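Local coordinates for protein 5-oxopent-3-ene-1,2,5-tricarboxylate decarboxylase (Exiguobacterium antarcticum B7, PDB 6IYM) that belongs to the fumarylacetoacetate hydrolase family of metal-dependent enzymes and holds a magnesium ion in an acidic site, at residues A[97-111]-A[168-182]. Sequence-based numbering, arbitrary orientation.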
loop_
_atom_site.group_PDB
_atom_site.type_symbol
_atom_site.label_atom_id
_atom_site.label_comp_id
_atom_site.label_asym_id
_atom_site.label_seq_id
_atom_site.Cartn_x
_atom_site.Cartn_y
_atom_site.Cartn_z
ATOM N N PHE A 97 6.196 -7.649 -0.001
ATOM C CA PHE A 97 5.631 -6.790 -1.077
ATOM C C PHE A 97 4.148 -6.550 -0.774
ATOM O O PHE A 97 3.626 -7.121 0.220
ATOM C CB PHE A 97 5.846 -7.435 -2.447
ATOM C CG PHE A 97 5.412 -8.868 -2.468
ATOM C CD1 PHE A 97 6.295 -9.873 -2.124
ATOM C CD2 PHE A 97 4.106 -9.197 -2.786
ATOM C CE1 PHE A 97 5.886 -11.197 -2.116
ATOM C CE2 PHE A 97 3.695 -10.518 -2.766
ATOM C CZ PHE A 97 4.585 -11.514 -2.431
ATOM N N THR A 98 3.463 -5.743 -1.587
ATOM C CA THR A 98 2.063 -5.367 -1.279
ATOM C C THR A 98 1.140 -5.619 -2.467
ATOM O O THR A 98 1.613 -5.811 -3.622
ATOM C CB THR A 98 2.013 -3.910 -0.817
ATOM O OG1 THR A 98 2.302 -3.050 -1.922
ATOM C CG2 THR A 98 2.967 -3.658 0.321
ATOM N N LYS A 99 -0.149 -5.578 -2.169
ATOM C CA LYS A 99 -1.254 -5.615 -3.156
ATOM C C LYS A 99 -2.137 -4.396 -2.914
ATOM O O LYS A 99 -2.556 -4.241 -1.772
ATOM C CB LYS A 99 -2.080 -6.885 -2.975
ATOM C CG LYS A 99 -1.355 -8.161 -3.378
ATOM C CD LYS A 99 -2.087 -9.380 -2.910
ATOM C CE LYS A 99 -3.141 -9.839 -3.903
ATOM N NZ LYS A 99 -2.513 -10.436 -5.115
ATOM N N ALA A 100 -2.359 -3.564 -3.939
ATOM C CA ALA A 100 -3.263 -2.391 -3.876
ATOM C C ALA A 100 -4.617 -2.863 -3.370
ATOM O O ALA A 100 -5.045 -3.955 -3.745
ATOM C CB ALA A 100 -3.391 -1.720 -5.211
ATOM N N PRO A 101 -5.273 -2.086 -2.469
ATOM C CA PRO A 101 -6.625 -2.381 -1.993
ATOM C C PRO A 101 -7.681 -2.416 -3.114
ATOM O O PRO A 101 -8.620 -3.120 -3.001
ATOM C CB PRO A 101 -6.953 -1.197 -1.072
ATOM C CG PRO A 101 -5.630 -0.657 -0.643
ATOM C CD PRO A 101 -4.720 -0.880 -1.833
ATOM N N SER A 102 -7.458 -1.672 -4.192
ATOM C CA SER A 102 -8.291 -1.703 -5.415
ATOM C C SER A 102 -8.395 -3.151 -5.959
ATOM O O SER A 102 -9.299 -3.380 -6.744
ATOM C CB SER A 102 -7.726 -0.760 -6.436
ATOM O OG SER A 102 -6.389 -1.137 -6.797
ATOM N N SER A 103 -7.500 -4.089 -5.585
ATOM C CA SER A 103 -7.496 -5.491 -6.121
ATOM C C SER A 103 -8.419 -6.417 -5.329
ATOM O O SER A 103 -8.721 -7.521 -5.849
ATOM C CB SER A 103 -6.114 -6.072 -6.220
ATOM O OG SER A 103 -5.586 -6.391 -4.942
ATOM N N ILE A 104 -8.905 -5.982 -4.169
ATOM C CA ILE A 104 -9.759 -6.788 -3.246
ATOM C C ILE A 104 -11.108 -7.086 -3.900
ATOM O O ILE A 104 -11.693 -6.189 -4.459
ATOM C CB ILE A 104 -9.973 -6.048 -1.925
ATOM C CG1 ILE A 104 -8.670 -5.905 -1.124
ATOM C CG2 ILE A 104 -11.090 -6.708 -1.134
ATOM C CD1 ILE A 104 -8.108 -7.196 -0.613
ATOM N N VAL A 105 -11.559 -8.329 -3.783
ATOM C CA VAL A 105 -12.961 -8.752 -4.025
ATOM C C VAL A 105 -13.300 -9.696 -2.887
ATOM O O VAL A 105 -12.370 -10.190 -2.230
ATOM C CB VAL A 105 -13.134 -9.412 -5.410
ATOM C CG1 VAL A 105 -12.710 -8.477 -6.538
ATOM C CG2 VAL A 105 -12.386 -10.735 -5.532
ATOM N N GLY A 106 -14.584 -9.962 -2.697
ATOM C CA GLY A 106 -15.085 -10.777 -1.582
ATOM C C GLY A 106 -15.468 -12.172 -2.051
ATOM O O GLY A 106 -15.265 -12.531 -3.203
ATOM N N PRO A 107 -16.051 -12.999 -1.169
ATOM C CA PRO A 107 -16.439 -14.352 -1.546
ATOM C C PRO A 107 -17.342 -14.407 -2.798
ATOM O O PRO A 107 -18.228 -13.571 -2.943
ATOM C CB PRO A 107 -17.149 -14.856 -0.287
ATOM C CG PRO A 107 -16.529 -14.072 0.825
ATOM C CD PRO A 107 -16.305 -12.691 0.240
ATOM N N PHE A 108 -17.040 -15.361 -3.696
ATOM C CA PHE A 108 -17.793 -15.715 -4.933
ATOM C C PHE A 108 -17.741 -14.598 -5.968
ATOM O O PHE A 108 -18.304 -14.806 -7.054
ATOM C CB PHE A 108 -19.242 -16.075 -4.613
ATOM C CG PHE A 108 -19.399 -17.325 -3.789
ATOM C CD1 PHE A 108 -19.083 -18.563 -4.331
ATOM C CD2 PHE A 108 -19.862 -17.263 -2.488
ATOM C CE1 PHE A 108 -19.214 -19.715 -3.571
ATOM C CE2 PHE A 108 -19.971 -18.413 -1.721
ATOM C CZ PHE A 108 -19.684 -19.641 -2.274
ATOM N N ASP A 109 -17.049 -13.487 -5.685
ATOM C CA ASP A 109 -16.816 -12.424 -6.693
ATOM C C ASP A 109 -15.906 -12.969 -7.776
ATOM O O ASP A 109 -14.904 -13.637 -7.488
ATOM C CB ASP A 109 -16.162 -11.166 -6.120
ATOM C CG ASP A 109 -17.126 -10.305 -5.347
ATOM O OD1 ASP A 109 -18.304 -10.693 -5.304
ATOM O OD2 ASP A 109 -16.677 -9.286 -4.743
ATOM N N PRO A 110 -16.185 -12.600 -9.037
ATOM C CA PRO A 110 -15.293 -12.921 -10.140
ATOM C C PRO A 110 -13.897 -12.290 -9.980
ATOM O O PRO A 110 -13.786 -11.189 -9.422
ATOM C CB PRO A 110 -15.987 -12.314 -11.370
ATOM C CG PRO A 110 -17.417 -12.064 -10.940
ATOM C CD PRO A 110 -17.371 -11.821 -9.451
ATOM N N ILE A 111 -12.867 -13.011 -10.437
ATOM C CA ILE A 111 -11.500 -12.473 -10.657
ATOM C C ILE A 111 -11.425 -12.051 -12.125
ATOM O O ILE A 111 -11.562 -12.916 -12.991
ATOM C CB ILE A 111 -10.425 -13.523 -10.304
ATOM C CG1 ILE A 111 -10.381 -13.830 -8.803
ATOM C CG2 ILE A 111 -9.062 -13.110 -10.812
ATOM C CD1 ILE A 111 -10.010 -15.261 -8.517
ATOM N N PHE A 168 7.133 -7.189 -7.534
ATOM C CA PHE A 168 5.917 -8.038 -7.663
ATOM C C PHE A 168 4.637 -7.189 -7.696
ATOM O O PHE A 168 3.626 -7.697 -8.205
ATOM C CB PHE A 168 5.911 -9.110 -6.571
ATOM C CG PHE A 168 7.038 -10.106 -6.663
ATOM C CD1 PHE A 168 7.800 -10.232 -7.813
ATOM C CD2 PHE A 168 7.310 -10.938 -5.598
ATOM C CE1 PHE A 168 8.841 -11.144 -7.880
ATOM C CE2 PHE A 168 8.339 -11.863 -5.668
ATOM C CZ PHE A 168 9.101 -11.966 -6.811
ATOM N N PHE A 169 4.693 -5.932 -7.240
ATOM C CA PHE A 169 3.537 -5.045 -6.953
ATOM C C PHE A 169 2.486 -5.084 -8.063
ATOM O O PHE A 169 1.334 -5.416 -7.783
ATOM C CB PHE A 169 3.964 -3.581 -6.814
ATOM C CG PHE A 169 2.790 -2.643 -6.698
ATOM C CD1 PHE A 169 1.903 -2.755 -5.648
ATOM C CD2 PHE A 169 2.562 -1.669 -7.647
ATOM C CE1 PHE A 169 0.821 -1.894 -5.550
ATOM C CE2 PHE A 169 1.488 -0.806 -7.540
ATOM C CZ PHE A 169 0.616 -0.925 -6.502
ATOM N N ARG A 170 2.863 -4.709 -9.279
ATOM C CA ARG A 170 1.916 -4.558 -10.409
ATOM C C ARG A 170 1.268 -5.916 -10.722
ATOM O O ARG A 170 0.051 -5.953 -10.797
ATOM C CB ARG A 170 2.580 -3.974 -11.662
ATOM C CG ARG A 170 1.592 -3.805 -12.806
ATOM C CD ARG A 170 1.941 -2.741 -13.840
ATOM N NE ARG A 170 1.196 -3.030 -15.060
ATOM C CZ ARG A 170 -0.089 -2.786 -15.232
ATOM N NH1 ARG A 170 -0.818 -2.220 -14.284
ATOM N NH2 ARG A 170 -0.659 -3.120 -16.370
ATOM N N GLY A 171 2.057 -6.968 -10.917
ATOM C CA GLY A 171 1.546 -8.300 -11.302
ATOM C C GLY A 171 0.661 -8.920 -10.228
ATOM O O GLY A 171 -0.009 -9.916 -10.555
ATOM N N LYS A 172 0.614 -8.344 -9.012
ATOM C CA LYS A 172 -0.232 -8.842 -7.887
ATOM C C LYS A 172 -1.404 -7.896 -7.608
ATOM O O LYS A 172 -2.200 -8.207 -6.713
ATOM C CB LYS A 172 0.639 -9.071 -6.650
ATOM C CG LYS A 172 1.586 -10.250 -6.826
ATOM C CD LYS A 172 2.412 -10.641 -5.646
ATOM C CE LYS A 172 3.202 -11.918 -5.895
ATOM N NZ LYS A 172 2.500 -13.145 -5.435
ATOM N N SER A 173 -1.520 -6.791 -8.350
ATOM C CA SER A 173 -2.352 -5.641 -7.946
ATOM C C SER A 173 -3.397 -5.243 -8.997
ATOM O O SER A 173 -4.167 -4.284 -8.716
ATOM C CB SER A 173 -1.455 -4.500 -7.552
ATOM O OG SER A 173 -0.680 -4.873 -6.429
ATOM N N LEU A 174 -3.541 -5.993 -10.095
ATOM C CA LEU A 174 -4.620 -5.753 -11.096
ATOM C C LEU A 174 -5.973 -5.931 -10.424
ATOM O O LEU A 174 -6.052 -6.804 -9.545
ATOM C CB LEU A 174 -4.478 -6.757 -12.248
ATOM C CG LEU A 174 -3.218 -6.627 -13.095
ATOM C CD1 LEU A 174 -3.394 -7.336 -14.428
ATOM C CD2 LEU A 174 -2.852 -5.171 -13.335
ATOM N N ASP A 175 -7.009 -5.201 -10.856
ATOM C CA ASP A 175 -8.361 -5.317 -10.268
ATOM C C ASP A 175 -8.766 -6.814 -10.281
ATOM O O ASP A 175 -8.611 -7.470 -11.316
ATOM C CB ASP A 175 -9.376 -4.416 -10.982
ATOM C CG ASP A 175 -9.073 -2.909 -10.913
ATOM O OD1 ASP A 175 -8.115 -2.493 -10.204
ATOM O OD2 ASP A 175 -9.766 -2.155 -11.594
ATOM N N GLY A 176 -9.258 -7.338 -9.159
ATOM C CA GLY A 176 -9.734 -8.725 -9.025
ATOM C C GLY A 176 -8.708 -9.633 -8.371
ATOM O O GLY A 176 -9.109 -10.733 -7.953
ATOM N N PHE A 177 -7.450 -9.197 -8.221
ATOM C CA PHE A 177 -6.325 -10.096 -7.853
ATOM C C PHE A 177 -6.219 -10.340 -6.337
ATOM O O PHE A 177 -5.177 -10.911 -5.915
ATOM C CB PHE A 177 -5.011 -9.561 -8.407
ATOM C CG PHE A 177 -4.735 -9.906 -9.848
ATOM C CD1 PHE A 177 -5.759 -10.149 -10.739
ATOM C CD2 PHE A 177 -3.436 -9.927 -10.311
ATOM C CE1 PHE A 177 -5.485 -10.456 -12.068
ATOM C CE2 PHE A 177 -3.155 -10.234 -11.635
ATOM C CZ PHE A 177 -4.188 -10.502 -12.513
ATOM N N CYS A 178 -7.197 -9.945 -5.510
ATOM C CA CYS A 178 -7.104 -10.215 -4.050
ATOM C C CYS A 178 -8.452 -10.602 -3.445
ATOM O O CYS A 178 -9.006 -9.878 -2.614
ATOM C CB CYS A 178 -6.469 -9.026 -3.327
ATOM S SG CYS A 178 -5.797 -9.491 -1.713
ATOM N N PRO A 179 -8.978 -11.815 -3.746
ATOM C CA PRO A 179 -10.019 -12.431 -2.938
ATOM C C PRO A 179 -9.638 -12.400 -1.466
ATOM O O PRO A 179 -8.497 -12.719 -1.144
ATOM C CB PRO A 179 -10.030 -13.894 -3.391
ATOM C CG PRO A 179 -9.635 -13.782 -4.847
ATOM C CD PRO A 179 -8.600 -12.677 -4.873
ATOM N N PHE A 180 -10.598 -12.033 -0.628
ATOM C CA PHE A 180 -10.407 -11.823 0.817
ATOM C C PHE A 180 -11.687 -12.240 1.523
ATOM O O PHE A 180 -12.724 -11.672 1.230
ATOM C CB PHE A 180 -10.021 -10.363 1.044
ATOM C CG PHE A 180 -9.942 -9.916 2.482
ATOM C CD1 PHE A 180 -9.284 -10.679 3.423
ATOM C CD2 PHE A 180 -10.354 -8.636 2.847
ATOM C CE1 PHE A 180 -9.166 -10.226 4.728
ATOM C CE2 PHE A 180 -10.198 -8.168 4.145
ATOM C CZ PHE A 180 -9.646 -8.980 5.095
ATOM N N GLY A 181 -11.609 -13.200 2.437
ATOM C CA GLY A 181 -12.760 -13.599 3.262
ATOM C C GLY A 181 -12.695 -15.076 3.589
ATOM O O GLY A 181 -11.602 -15.649 3.501
ATOM N N PRO A 182 -13.837 -15.739 3.891
ATOM C CA PRO A 182 -15.156 -15.103 3.956
ATOM C C PRO A 182 -15.488 -14.433 5.295
ATOM O O PRO A 182 -16.441 -13.717 5.389
ATOM C CB PRO A 182 -16.148 -16.255 3.827
ATOM C CG PRO A 182 -15.390 -17.468 4.366
ATOM C CD PRO A 182 -13.918 -17.195 4.114
HETATM O O HOH W 1 -10.830 -5.641 -7.115
HETATM O O HOH W 2 -6.321 -3.045 -8.438
#
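The edge of the F168 ring meets one face of F97 in a T-shaped pair, with centroids 5.3 Å apart and planes at 76°. K99 follows, its chain bent at chi3 and chi4 (87° and 72°) so that the ammonium curls back between two backbone carbonyls: NZ lies 2.8 Å from K172 O, in the carbonyl plane on a lone pair, and 2.8 Å from F177 O, which it meets from above the plane. A salt bridge to D155, a magnesium ligand that also accepts a hydrogen bond from K172 NZ, completes the grip on this buried ammonium and links the contact to the metal site. A100 N donates to S173 OG (3.3 Å). Water joins S102 OG to S173 O and to D175, whose OD2 forms a salt bridge with R136 and a hydrogen bond with T230, both of the second subunit. S103 O then accepts from C178 N at 2.9 Å, opening a short parallel ladder continued by V105 N to C178 O (3.2 Å) and a weak bond from F180 N to V105 O. On one face of this ladder I104 CD1 packs on C178 SG; on the other, V105 CG2 approaches the P179 ring. P107 CG rests on P182. I111 CD1 lies 4.0 Å from P179 CG. Strand 104-105 thus pairs with strand 178-186, whose C178, P179 and F180 side chains pack on strand 147-158; strand 96-99 pairs with 72-75 and I111 with 269-276.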